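Local coordinates for protein stiv-a81 (Sulfolobus Turreted Icosahedral Virus, PDB 3RKL) that is of unknown function but pairs a two-helix hairpin with a three-stranded antiparallel sheet and assembles with further copies of itself, at residues K45-E50 with E56-L61; K18-S23 with K30-I35; I4-K9 with Y67-T72. The protein carries 1 engineered substitution. One frame throughout, in Å; residues are numbered along the deposited sequence. Where two conformers were deposited one is given.

The chain forms a sheet of three antiparallel strands, 3-9, 12-15 and 18-21, then two long helices, 25-46 and 55-80. Interactions 2 and 1 follow one another in series, and both are nested inside the long loop that interaction 3 closes. Interactions 2 and 3 lie where the sheet meets the helices, with centres about 10 Å apart. They touch directly, since Phe-20 CD1 lies 3.4 Å from Tyr-67 CE2 and Ala-33 CA lies 3.7 Å from Leu-68 CD2. Interaction 1 sits near the far turn of the helical hairpin, its centre about 20 Å from that of interaction 2 and 23 Å from that of interaction 3. It shares helix 25-46 with the former and helix 55-80 with the latter.

Interaction 1 (K45-E50 with E56-L61); sequences KLSQYE and ELYNLL
Near the turn of an antiparallel helical hairpin, within a predicted coiled coil and in keeping with the four-helix bundle character of the protein, Leu-46 of helix 25-46 meets Leu-57 on helix 55-80. The two side chains cross at about a right angle and touch through one methyl each, Leu-46 CD1 to Leu-57 CD1 at 3.5 Å, closer than usual van der Waals contact. Each leucine has CG opposite its carbonyl carbon (chi1 -74° and -69°), which carries the branched end into the gap between backbones whose CA atoms, Leu-46 to Leu-57, stand 10.4 Å apart. Leucine suits both places: the two together are long enough to close that gap, and neither brings a polar group into it. Val-53 of the connecting loop covers Leu-46, and Leu-57 also packs on Leu-57 of a second subunit. Ser-47, more exposed, turns its OG to the carbonyl oxygen of Ile-43; the hydroxyl end of Tyr-58 comes up to it, Tyr-58 OH 4.5 Å from Ser-47 OG, too far for a hydrogen bond. Leu-46 O receives both Tyr-49 N and Glu-50 N. Gln-48 folds back, its NE2 giving a bent bond (141°) to Lys-45 O at 2.7 Å.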
ATOM      1  N   LYS A  45      17.970  -2.264  -1.842  1.00 18.80           N
ATOM      2  CA  LYS A  45      17.730  -3.196  -2.929  1.00 18.65           C
ATOM      3  C   LYS A  45      18.927  -3.265  -3.873  1.00 20.03           C
ATOM      4  O   LYS A  45      19.311  -4.353  -4.316  1.00 21.22           O
ATOM      5  CB  LYS A  45      16.462  -2.803  -3.713  1.00 21.36           C
ATOM      6  CG  LYS A  45      15.165  -2.996  -2.922  1.00 23.53           C
ATOM      7  CD  LYS A  45      15.006  -4.410  -2.358  1.00 33.00           C
ATOM      8  CE  LYS A  45      13.673  -4.553  -1.627  1.00 49.55           C
ATOM      9  NZ  LYS A  45      13.429  -5.953  -1.177  1.00 56.18           N
ATOM     10  N   LEU A  46      19.535  -2.117  -4.158  1.00 20.16           N
ATOM     11  CA  LEU A  46      20.719  -2.097  -5.032  1.00 20.71           C
ATOM     12  C   LEU A  46      21.882  -2.833  -4.383  1.00 23.47           C
ATOM     13  O   LEU A  46      22.717  -3.431  -5.070  1.00 24.85           O
ATOM     14  CB  LEU A  46      21.140  -0.672  -5.379  1.00 20.56           C
ATOM     15  CG  LEU A  46      20.265   0.061  -6.391  1.00 21.38           C
ATOM     16  CD1 LEU A  46      20.659   1.522  -6.447  1.00 20.55           C
ATOM     17  CD2 LEU A  46      20.384  -0.580  -7.764  1.00 22.03           C
ATOM     18  N   SER A  47      21.927  -2.802  -3.056  1.00 22.27           N
ATOM     19  CA  SER A  47      23.003  -3.462  -2.310  1.00 26.42           C
ATOM     20  C   SER A  47      23.044  -4.987  -2.471  1.00 29.88           C
ATOM     21  O   SER A  47      24.083  -5.606  -2.225  1.00 31.64           O
ATOM     22  CB  SER A  47      22.922  -3.088  -0.822  1.00 26.70           C
ATOM     23  OG  SER A  47      23.207  -1.716  -0.644  1.00 36.75           O
ATOM     24  N   GLN A  48      21.928  -5.583  -2.888  1.00 28.33           N
ATOM     25  CA  GLN A  48      21.868  -7.012  -3.237  1.00 29.16           C
ATOM     26  C   GLN A  48      22.830  -7.372  -4.371  1.00 32.04           C
ATOM     27  O   GLN A  48      23.359  -8.483  -4.424  1.00 32.82           O
ATOM     28  CB  GLN A  48      20.458  -7.396  -3.716  1.00 31.42           C
ATOM     29  CG  GLN A  48      19.308  -7.134  -2.746  1.00 42.69           C
ATOM     30  CD  GLN A  48      17.915  -7.292  -3.395  1.00 69.37           C
ATOM     31  OE1 GLN A  48      17.107  -8.098  -2.922  1.00 48.61           O
ATOM     32  NE2 GLN A  48      17.630  -6.515  -4.474  1.00 29.50           N
ATOM     33  N   TYR A  49      23.031  -6.424  -5.282  1.00 23.75           N
ATOM     34  CA  TYR A  49      23.808  -6.639  -6.509  1.00 27.76           C
ATOM     35  C   TYR A  49      25.078  -5.812  -6.602  1.00 31.06           C
ATOM     36  O   TYR A  49      26.012  -6.190  -7.311  1.00 36.06           O
ATOM     37  CB  TYR A  49      22.931  -6.372  -7.728  1.00 26.45           C
ATOM     38  CG  TYR A  49      21.792  -7.359  -7.828  1.00 30.42           C
ATOM     39  CD1 TYR A  49      22.027  -8.668  -8.225  1.00 31.62           C
ATOM     40  CD2 TYR A  49      20.491  -6.995  -7.498  1.00 27.70           C
ATOM     41  CE1 TYR A  49      21.003  -9.585  -8.304  1.00 32.62           C
ATOM     42  CE2 TYR A  49      19.452  -7.911  -7.575  1.00 34.13           C
ATOM     43  CZ  TYR A  49      19.722  -9.207  -7.980  1.00 32.04           C
ATOM     44  OH  TYR A  49      18.724 -10.127  -8.060  1.00 31.18           O
ATOM     45  N   GLU A  50      25.126  -4.695  -5.889  1.00 31.25           N
ATOM     46  CA  GLU A  50      26.262  -3.787  -5.999  1.00 31.27           C
ATOM     47  C   GLU A  50      27.107  -3.802  -4.741  1.00 35.09           C
ATOM     48  O   GLU A  50      26.612  -3.531  -3.657  1.00 34.61           O
ATOM     49  CB  GLU A  50      25.771  -2.371  -6.267  1.00 32.54           C
ATOM     50  CG  GLU A  50      24.879  -2.276  -7.487  1.00 30.12           C
ATOM     51  CD  GLU A  50      24.776  -0.871  -8.042  1.00 47.23           C
ATOM     52  OE1 GLU A  50      25.266   0.076  -7.390  1.00 48.07           O
ATOM     53  OE2 GLU A  50      24.209  -0.717  -9.145  1.00 47.27           O
ATOM     54  N   GLU A  56      26.283   9.172  -4.848  1.00 34.11           N
ATOM     55  CA  GLU A  56      25.236  10.154  -5.112  1.00 36.20           C
ATOM     56  C   GLU A  56      23.934   9.801  -4.401  1.00 27.01           C
ATOM     57  O   GLU A  56      23.231  10.698  -3.935  1.00 32.33           O
ATOM     58  CB  GLU A  56      24.965  10.296  -6.611  1.00 39.28           C
ATOM     59  CG  GLU A  56      23.979  11.404  -6.960  1.00 45.62           C
ATOM     60  CD  GLU A  56      24.412  12.767  -6.436  1.00 67.32           C
ATOM     61  OE1 GLU A  56      25.409  13.312  -6.954  1.00 82.17           O
ATOM     62  OE2 GLU A  56      23.753  13.292  -5.506  1.00 63.09           O
ATOM     63  N   LEU A  57      23.593   8.509  -4.337  1.00 29.57           N
ATOM     64  CA  LEU A  57      22.362   8.093  -3.652  1.00 25.76           C
ATOM     65  C   LEU A  57      22.423   8.360  -2.149  1.00 24.45           C
ATOM     66  O   LEU A  57      21.441   8.825  -1.571  1.00 23.43           O
ATOM     67  CB  LEU A  57      22.018   6.619  -3.928  1.00 27.83           C
ATOM     68  CG  LEU A  57      21.575   6.292  -5.365  1.00 32.97           C
ATOM     69  CD1 LEU A  57      21.201   4.823  -5.465  1.00 28.85           C
ATOM     70  CD2 LEU A  57      20.400   7.147  -5.801  1.00 39.42           C
ATOM     71  N   TYR A  58      23.568   8.085  -1.524  1.00 25.15           N
ATOM     72  CA  TYR A  58      23.756   8.375  -0.090  1.00 24.39           C
ATOM     73  C   TYR A  58      23.720   9.886   0.189  1.00 23.34           C
ATOM     74  O   TYR A  58      23.167  10.331   1.212  1.00 20.80           O
ATOM     75  CB  TYR A  58      25.062   7.786   0.452  1.00 24.71           C
ATOM     76  CG  TYR A  58      25.112   6.271   0.482  1.00 23.71           C
ATOM     77  CD1 TYR A  58      24.720   5.561   1.598  1.00 25.43           C
ATOM     78  CD2 TYR A  58      25.586   5.554  -0.615  1.00 24.89           C
ATOM     79  CE1 TYR A  58      24.769   4.162   1.617  1.00 27.20           C
ATOM     80  CE2 TYR A  58      25.643   4.160  -0.603  1.00 26.39           C
ATOM     81  CZ  TYR A  58      25.235   3.476   0.514  1.00 28.92           C
ATOM     82  OH  TYR A  58      25.285   2.097   0.523  1.00 27.96           O
ATOM     83  N   ASN A  59      24.321  10.656  -0.719  1.00 28.03           N
ATOM     84  CA  ASN A  59      24.308  12.117  -0.653  1.00 28.55           C
ATOM     85  C   ASN A  59      22.881  12.674  -0.741  1.00 27.55           C
ATOM     86  O   ASN A  59      22.495  13.500   0.087  1.00 26.30           O
ATOM     87  CB  ASN A  59      25.187  12.721  -1.760  1.00 30.88           C
ATOM     88  CG  ASN A  59      26.671  12.513  -1.512  1.00 44.14           C
ATOM     89  OD1 ASN A  59      27.117  12.466  -0.370  1.00 55.00           O
ATOM     90  ND2 ASN A  59      27.446  12.396  -2.590  1.00 44.27           N
ATOM     91  N   LEU A  60      22.104  12.198  -1.720  1.00 25.50           N
ATOM     92  CA  LEU A  60      20.697  12.611  -1.873  1.00 23.30           C
ATOM     93  C   LEU A  60      19.893  12.273  -0.627  1.00 20.63           C
ATOM     94  O   LEU A  60      19.073  13.062  -0.159  1.00 22.00           O
ATOM     95  CB  LEU A  60      20.039  11.917  -3.070  1.00 28.63           C
ATOM     96  CG  LEU A  60      20.348  12.404  -4.483  1.00 36.51           C
ATOM     97  CD1 LEU A  60      19.756  11.420  -5.482  1.00 38.60           C
ATOM     98  CD2 LEU A  60      19.804  13.807  -4.720  1.00 39.46           C
ATOM     99  N   LEU A  61      20.096  11.057  -0.129  1.00 19.74           N
ATOM    100  CA  LEU A  61      19.405  10.595   1.071  1.00 18.96           C
ATOM    101  C   LEU A  61      19.614  11.552   2.232  1.00 19.33           C
ATOM    102  O   LEU A  61      18.660  11.957   2.914  1.00 19.14           O
ATOM    103  CB  LEU A  61      19.864   9.183   1.431  1.00 17.40           C
ATOM    104  CG  LEU A  61      19.297   8.575   2.715  1.00 17.52           C
ATOM    105  CD1 LEU A  61      17.768   8.545   2.674  1.00 19.62           C
ATOM    106  CD2 LEU A  61      19.848   7.191   2.958  1.00 22.57           C
TER

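Interaction 2 (K18-S23 with K30-I35); sequences KEFVLS and KNLAEI
Leu-22 O receives the side-chain ND2 of Asn-11, and the backbone of Leu-22 is hydrogen-bonded to Asn-11 as well, so this residue just beyond strand 18-21 is held by its main chain while its side chain is left for apolar work. Leu-22 CD1 lies 4.2 Å from CD1 of Leu-32 on helix 25-46, the two side chains meeting at a slant. The other methyl of Leu-32 is taken up by Phe-20: Leu-32 CD2 stands 4.0 Å from Phe-20 CZ and 4.2 Å from Phe-20 CE2. Leu-32 thus spreads its fork between two partners, a use that a branched but flexible side chain serves well. Phe-20 has CG opposite its backbone N (chi1 -168°), a setting that extends the ring from the strand toward the helix, where its far end slides past Leu-32 in the opposite direction. Alternation along the strand sends Phe-20 inward while Glu-19 and Val-21, both exposed, take the outer face.

Neighbouring side chains extend the contact. The Phe-20 ring stacks on Tyr-67 of helix 55-80 and also meets the ring of Tyr-49 from a second subunit, at about 40°; Leu-22 packs on Met-74 and Ile-13, and Leu-32 on Tyr-64. At the end of the segment, Ser-23 N is hydrogen-bonded to Asp-28 OD2, in the first turn of helix 25-46. Such a pairing of the strand outermost in this chain's sheet with the helix that follows it, packed with aromatic and leucine side chains, belongs to the sheet-to-helix interface of an alpha+beta fold in which an antiparallel meander leads into a helical hairpin.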
ATOM      1  N   LYS A  18      23.957  24.032  -1.319  1.00 40.30           N
ATOM      2  CA  LYS A  18      22.628  24.126  -1.925  1.00 45.46           C
ATOM      3  C   LYS A  18      21.632  24.907  -1.055  1.00 44.86           C
ATOM      4  O   LYS A  18      21.806  25.033   0.157  1.00 42.99           O
ATOM      5  CB  LYS A  18      22.086  22.724  -2.223  1.00 44.11           C
ATOM      6  CG  LYS A  18      22.993  21.892  -3.119  1.00 51.91           C
ATOM      7  CD  LYS A  18      22.413  20.533  -3.452  1.00 52.15           C
ATOM      8  CE  LYS A  18      23.384  19.719  -4.296  1.00 62.26           C
ATOM      9  NZ  LYS A  18      22.933  18.315  -4.508  1.00 70.00           N
ATOM     10  N   GLU A  19      20.595  25.436  -1.708  1.00 46.97           N
ATOM     11  CA  GLU A  19      19.487  26.132  -1.044  1.00 46.43           C
ATOM     12  C   GLU A  19      18.182  25.434  -1.419  1.00 44.42           C
ATOM     13  O   GLU A  19      17.974  25.116  -2.587  1.00 48.32           O
ATOM     14  CB  GLU A  19      19.420  27.602  -1.474  1.00 49.97           C
ATOM     15  CG  GLU A  19      19.973  28.577  -0.442  1.00 60.68           C
ATOM     16  CD  GLU A  19      20.268  29.951  -1.015  1.00 71.28           C
ATOM     17  OE1 GLU A  19      19.512  30.410  -1.897  1.00 84.65           O
ATOM     18  OE2 GLU A  19      21.257  30.579  -0.581  1.00 73.21           O
ATOM     19  N   PHE A  20      17.311  25.213  -0.435  1.00 38.82           N
ATOM     20  CA  PHE A  20      16.059  24.481  -0.657  1.00 36.84           C
ATOM     21  C   PHE A  20      14.871  25.251  -0.084  1.00 31.40           C
ATOM     22  O   PHE A  20      14.821  25.512   1.116  1.00 29.29           O
ATOM     23  CB  PHE A  20      16.141  23.104  -0.013  1.00 35.59           C
ATOM     24  CG  PHE A  20      15.033  22.174  -0.413  1.00 32.82           C
ATOM     25  CD1 PHE A  20      15.111  21.454  -1.598  1.00 42.45           C
ATOM     26  CD2 PHE A  20      13.925  21.995   0.401  1.00 28.80           C
ATOM     27  CE1 PHE A  20      14.096  20.583  -1.965  1.00 45.01           C
ATOM     28  CE2 PHE A  20      12.908  21.129   0.033  1.00 39.79           C
ATOM     29  CZ  PHE A  20      12.998  20.424  -1.152  1.00 34.75           C
ATOM     30  N   VAL A  21      13.937  25.619  -0.961  1.00 31.43           N
ATOM     31  CA  VAL A  21      12.802  26.464  -0.590  1.00 32.40           C
ATOM     32  C   VAL A  21      11.548  25.648  -0.332  1.00 32.79           C
ATOM     33  O   VAL A  21      11.112  24.869  -1.184  1.00 33.39           O
ATOM     34  CB  VAL A  21      12.509  27.503  -1.685  1.00 34.91           C
ATOM     35  CG1 VAL A  21      11.320  28.372  -1.285  1.00 38.14           C
ATOM     36  CG2 VAL A  21      13.747  28.354  -1.946  1.00 37.17           C
ATOM     37  N   LEU A  22      10.970  25.832   0.853  1.00 30.60           N
ATOM     38  CA  LEU A  22       9.717  25.188   1.208  1.00 30.10           C
ATOM     39  C   LEU A  22       8.564  26.132   0.878  1.00 34.44           C
ATOM     40  O   LEU A  22       8.697  27.350   1.001  1.00 38.34           O
ATOM     41  CB  LEU A  22       9.706  24.800   2.693  1.00 30.17           C
ATOM     42  CG  LEU A  22      10.616  23.648   3.139  1.00 34.43           C
ATOM     43  CD1 LEU A  22      10.398  22.391   2.300  1.00 43.15           C
ATOM     44  CD2 LEU A  22      12.083  24.038   3.134  1.00 43.76           C
ATOM     45  N   SER A  23       7.447  25.575   0.427  1.00 32.80           N
ATOM     46  CA  SER A  23       6.276  26.395   0.055  1.00 36.70           C
ATOM     47  C   SER A  23       4.945  25.945   0.669  1.00 34.48           C
ATOM     48  O   SER A  23       3.993  26.728   0.740  1.00 36.40           O
ATOM     49  CB  SER A  23       6.138  26.447  -1.471  1.00 40.25           C
ATOM     50  OG  SER A  23       5.679  25.208  -1.986  1.00 46.17           O
ATOM     51  N   LYS A  30       5.427  15.578   4.199  1.00 16.77           N
ATOM     52  CA  LYS A  30       5.022  14.241   3.735  1.00 18.71           C
ATOM     53  C   LYS A  30       5.876  13.806   2.546  1.00 17.39           C
ATOM     54  O   LYS A  30       6.400  12.686   2.510  1.00 17.09           O
ATOM     55  CB  LYS A  30       3.544  14.219   3.331  1.00 19.33           C
ATOM     56  CG  LYS A  30       2.565  14.374   4.486  1.00 27.82           C
ATOM     57  CD  LYS A  30       1.112  14.195   4.039  1.00 29.22           C
ATOM     58  CE  LYS A  30       0.670  15.178   2.965  1.00 41.59           C
ATOM     59  NZ  LYS A  30      -0.782  14.999   2.564  1.00 30.85           N
ATOM     60  N   ASN A  31       6.019  14.704   1.577  1.00 21.62           N
ATOM     61  CA  ASN A  31       6.760  14.385   0.349  1.00 20.71           C
ATOM     62  C   ASN A  31       8.234  14.077   0.614  1.00 16.74           C
ATOM     63  O   ASN A  31       8.798  13.123   0.056  1.00 17.12           O
ATOM     64  CB  ASN A  31       6.652  15.519  -0.655  1.00 20.42           C
ATOM     65  CG  ASN A  31       5.257  15.681  -1.224  1.00 27.56           C
ATOM     66  OD1 ASN A  31       4.423  14.776  -1.138  1.00 28.17           O
ATOM     67  ND2 ASN A  31       4.990  16.852  -1.824  1.00 25.48           N
ATOM     68  N   LEU A  32       8.853  14.885   1.464  1.00 17.05           N
ATOM     69  CA  LEU A  32      10.260  14.687   1.799  1.00 18.23           C
ATOM     70  C   LEU A  32      10.462  13.377   2.579  1.00 14.38           C
ATOM     71  O   LEU A  32      11.438  12.668   2.353  1.00 15.62           O
ATOM     72  CB  LEU A  32      10.808  15.869   2.591  1.00 17.55           C
ATOM     73  CG  LEU A  32      10.987  17.183   1.820  1.00 24.12           C
ATOM     74  CD1 LEU A  32      11.204  18.345   2.782  1.00 21.84           C
ATOM     75  CD2 LEU A  32      12.121  17.095   0.848  1.00 25.83           C
ATOM     76  N   ALA A  33       9.539  13.033   3.481  1.00 16.07           N
ATOM     77  CA  ALA A  33       9.653  11.775   4.210  1.00 14.47           C
ATOM     78  C   ALA A  33       9.576  10.578   3.260  1.00 15.10           C
ATOM     79  O   ALA A  33      10.300   9.599   3.416  1.00 15.77           O
ATOM     80  CB  ALA A  33       8.585  11.657   5.328  1.00 14.66           C
ATOM     81  N   GLU A  34       8.664  10.664   2.306  1.00 17.53           N
ATOM     82  CA  GLU A  34       8.493   9.625   1.304  0.50 16.77           C
ATOM     83  C   GLU A  34       9.754   9.473   0.448  1.00 17.13           C
ATOM     84  O   GLU A  34      10.180   8.355   0.156  1.00 18.40           O
ATOM     85  CB  GLU A  34       7.279   9.964   0.445  0.50 20.05           C
ATOM     86  CG  GLU A  34       6.872   8.898  -0.515  0.50 20.77           C
ATOM     87  CD  GLU A  34       5.593   9.249  -1.240  0.50 33.54           C
ATOM     88  OE1 GLU A  34       5.383  10.445  -1.551  0.50 29.74           O
ATOM     89  OE2 GLU A  34       4.797   8.327  -1.498  0.50 34.06           O
ATOM     90  N   ILE A  35      10.349  10.604   0.046  1.00 14.84           N
ATOM     91  CA  ILE A  35      11.583  10.580  -0.741  1.00 14.38           C
ATOM     92  C   ILE A  35      12.714   9.914   0.041  1.00 16.13           C
ATOM     93  O   ILE A  35      13.449   9.079  -0.489  1.00 15.70           O
ATOM     94  CB  ILE A  35      11.966  12.007  -1.229  1.00 16.50           C
ATOM     95  CG1 ILE A  35      11.021  12.438  -2.346  1.00 18.39           C
ATOM     96  CG2 ILE A  35      13.434  12.067  -1.679  1.00 18.68           C
ATOM     97  CD1 ILE A  35      10.968  13.941  -2.575  1.00 17.98           C
TER

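Interaction 3 (I4-K9 with Y67-T72); sequences ITINIK and YLAGAT
Ile-6 and Ile-8 on strand 3-9 press their CD1 methyls against Ala-69 and Gly-70 of helix 55-80, joining the N-terminal strand of the three-stranded antiparallel meander to the last helix of the chain. Ile-6 CD1 meets Ala-69 CB at 4.1 Å. Ile-8 CD1 rests directly on the bare backbone of Gly-70, 4.0 Å from Gly-70 CA and 3.9 Å from Gly-70 O. The CA atoms of Ile-6 and Gly-70 are 7.1 Å apart. Small residues on the helix are consistent with so close an approach and leave the Gly-70 backbone open to Ile-8, while beta-branched isoleucines, well fitted to a strand, supply the bulk. In both, CG1 sits opposite the carbonyl carbon (chi1 -50° and -65°) and the chain runs on extended, projecting CD1 toward the helix.

Ile-6 rests in turn on Ile-13 of the neighbouring strand and on Ile-66, one turn earlier in the helix. Strand 3-9 also pairs in an antiparallel ladder with a strand of a third subunit, so the sheet continues across the interface. On the helix, Thr-72 OG1 is hydrogen-bonded to His-62 ND1 of that subunit and gives a bond of 2.9 Å to Ala-69 O, tilted 34° from the carbonyl plane.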
ATOM      1  N   ILE A   4      26.334  18.648  13.084  1.00 36.84           N
ATOM      2  CA  ILE A   4      25.645  19.026  11.855  1.00 34.13           C
ATOM      3  C   ILE A   4      24.945  20.363  12.053  1.00 30.87           C
ATOM      4  O   ILE A   4      24.182  20.535  13.005  1.00 31.76           O
ATOM      5  CB  ILE A   4      24.560  17.992  11.465  1.00 31.00           C
ATOM      6  CG1 ILE A   4      25.179  16.622  11.208  1.00 36.16           C
ATOM      7  CG2 ILE A   4      23.807  18.451  10.232  1.00 36.20           C
ATOM      8  CD1 ILE A   4      24.149  15.493  11.167  1.00 38.61           C
ATOM      9  N   THR A   5      25.186  21.306  11.148  1.00 34.17           N
ATOM     10  CA  THR A   5      24.537  22.618  11.231  1.00 34.85           C
ATOM     11  C   THR A   5      23.640  22.868  10.026  1.00 34.00           C
ATOM     12  O   THR A   5      24.071  22.749   8.877  1.00 33.82           O
ATOM     13  CB  THR A   5      25.565  23.745  11.334  1.00 37.14           C
ATOM     14  OG1 THR A   5      26.388  23.513  12.477  1.00 38.59           O
ATOM     15  CG2 THR A   5      24.873  25.087  11.480  1.00 39.62           C
ATOM     16  N   ILE A   6      22.386  23.206  10.311  1.00 34.98           N
ATOM     17  CA  ILE A   6      21.393  23.503   9.285  1.00 31.13           C
ATOM     18  C   ILE A   6      21.001  24.959   9.406  1.00 33.40           C
ATOM     19  O   ILE A   6      20.513  25.391  10.451  1.00 35.21           O
ATOM     20  CB  ILE A   6      20.122  22.652   9.455  1.00 28.11           C
ATOM     21  CG1 ILE A   6      20.474  21.173   9.604  1.00 28.83           C
ATOM     22  CG2 ILE A   6      19.181  22.856   8.264  1.00 32.10           C
ATOM     23  CD1 ILE A   6      19.291  20.292   9.985  1.00 30.34           C
ATOM     24  N   ASN A   7      21.206  25.715   8.334  1.00 35.15           N
ATOM     25  CA  ASN A   7      20.872  27.134   8.330  1.00 38.02           C
ATOM     26  C   ASN A   7      19.521  27.355   7.683  1.00 38.12           C
ATOM     27  O   ASN A   7      19.204  26.763   6.650  1.00 34.15           O
ATOM     28  CB  ASN A   7      21.953  27.942   7.627  1.00 43.33           C
ATOM     29  CG  ASN A   7      23.213  28.053   8.458  1.00 46.92           C
ATOM     30  OD1 ASN A   7      23.223  28.691   9.516  1.00 60.41           O
ATOM     31  ND2 ASN A   7      24.281  27.413   7.998  1.00 51.90           N
ATOM     32  N   ILE A   8      18.716  28.189   8.324  1.00 40.41           N
ATOM     33  CA  ILE A   8      17.379  28.489   7.844  1.00 41.91           C
ATOM     34  C   ILE A   8      17.231  30.003   7.744  1.00 47.39           C
ATOM     35  O   ILE A   8      17.389  30.719   8.735  1.00 52.15           O
ATOM     36  CB  ILE A   8      16.304  27.883   8.763  1.00 39.23           C
ATOM     37  CG1 ILE A   8      16.391  26.352   8.727  1.00 46.08           C
ATOM     38  CG2 ILE A   8      14.918  28.330   8.339  1.00 44.23           C
ATOM     39  CD1 ILE A   8      15.448  25.656   9.686  1.00 48.59           C
ATOM     40  N   LYS A   9      16.976  30.465   6.523  1.00 48.47           N
ATOM     41  CA  LYS A   9      16.662  31.858   6.242  1.00 56.17           C
ATOM     42  C   LYS A   9      15.229  31.907   5.727  1.00 54.65           C
ATOM     43  O   LYS A   9      14.964  31.546   4.576  1.00 49.37           O
ATOM     44  CB  LYS A   9      17.617  32.437   5.196  1.00 60.58           C
ATOM     45  CG  LYS A   9      18.909  33.009   5.770  1.00 73.64           C
ATOM     46  CD  LYS A   9      19.577  33.975   4.787  1.00 90.39           C
ATOM     47  CE  LYS A   9      20.641  34.823   5.464  1.00 94.03           C
ATOM     48  NZ  LYS A   9      21.608  33.990   6.224  1.00 83.76           N
ATOM     49  N   TYR A  67      16.666  18.534   4.699  1.00 17.99           N
ATOM     50  CA  TYR A  67      15.561  19.436   4.327  1.00 20.04           C
ATOM     51  C   TYR A  67      14.312  19.135   5.165  1.00 18.72           C
ATOM     52  O   TYR A  67      13.600  20.040   5.619  1.00 19.81           O
ATOM     53  CB  TYR A  67      15.235  19.307   2.848  1.00 21.42           C
ATOM     54  CG  TYR A  67      16.390  19.620   1.916  1.00 19.50           C
ATOM     55  CD1 TYR A  67      17.436  20.458   2.308  1.00 22.23           C
ATOM     56  CD2 TYR A  67      16.423  19.085   0.643  1.00 22.76           C
ATOM     57  CE1 TYR A  67      18.483  20.726   1.463  1.00 27.19           C
ATOM     58  CE2 TYR A  67      17.465  19.376  -0.222  1.00 26.99           C
ATOM     59  CZ  TYR A  67      18.487  20.185   0.199  1.00 24.55           C
ATOM     60  OH  TYR A  67      19.531  20.442  -0.676  1.00 28.57           O
ATOM     61  N   LEU A  68      14.080  17.847   5.377  1.00 18.69           N
ATOM     62  CA  LEU A  68      12.972  17.390   6.203  1.00 17.24           C
ATOM     63  C   LEU A  68      13.113  17.850   7.659  1.00 20.27           C
ATOM     64  O   LEU A  68      12.145  18.325   8.266  1.00 17.72           O
ATOM     65  CB  LEU A  68      12.892  15.872   6.108  1.00 17.19           C
ATOM     66  CG  LEU A  68      11.805  15.132   6.856  1.00 15.40           C
ATOM     67  CD1 LEU A  68      10.401  15.720   6.553  1.00 16.00           C
ATOM     68  CD2 LEU A  68      11.917  13.655   6.488  1.00 17.94           C
ATOM     69  N   ALA A  69      14.320  17.753   8.217  1.00 19.18           N
ATOM     70  CA  ALA A  69      14.557  18.221   9.592  1.00 19.24           C
ATOM     71  C   ALA A  69      14.306  19.727   9.688  1.00 19.64           C
ATOM     72  O   ALA A  69      13.647  20.201  10.630  1.00 21.29           O
ATOM     73  CB  ALA A  69      15.974  17.871  10.055  1.00 23.03           C
ATOM     74  N   GLY A  70      14.768  20.477   8.693  1.00 20.99           N
ATOM     75  CA  GLY A  70      14.524  21.921   8.643  1.00 21.20           C
ATOM     76  C   GLY A  70      13.055  22.263   8.484  1.00 22.91           C
ATOM     77  O   GLY A  70      12.543  23.135   9.185  1.00 23.38           O
ATOM     78  N   ALA A  71      12.374  21.557   7.591  1.00 21.29           N
ATOM     79  CA  ALA A  71      10.930  21.737   7.381  1.00 20.23           C
ATOM     80  C   ALA A  71      10.105  21.500   8.649  1.00 21.27           C
ATOM     81  O   ALA A  71       9.212  22.291   8.984  1.00 21.87           O
ATOM     82  CB  ALA A  71      10.434  20.832   6.240  1.00 21.66           C
ATOM     83  N   THR A  72      10.389  20.415   9.367  1.00 18.73           N
ATOM     84  CA  THR A  72       9.673  20.154  10.613  1.00 18.93           C
ATOM     85  C   THR A  72       9.959  21.217  11.683  1.00 21.36           C
ATOM     86  O   THR A  72       9.115  21.490  12.514  1.00 22.02           O
ATOM     87  CB  THR A  72       9.965  18.759  11.182  1.00 18.33           C
ATOM     88  OG1 THR A  72      11.352  18.650  11.516  1.00 21.00           O
ATOM     89  CG2 THR A  72       9.555  17.673  10.180  1.00 18.45           C
TER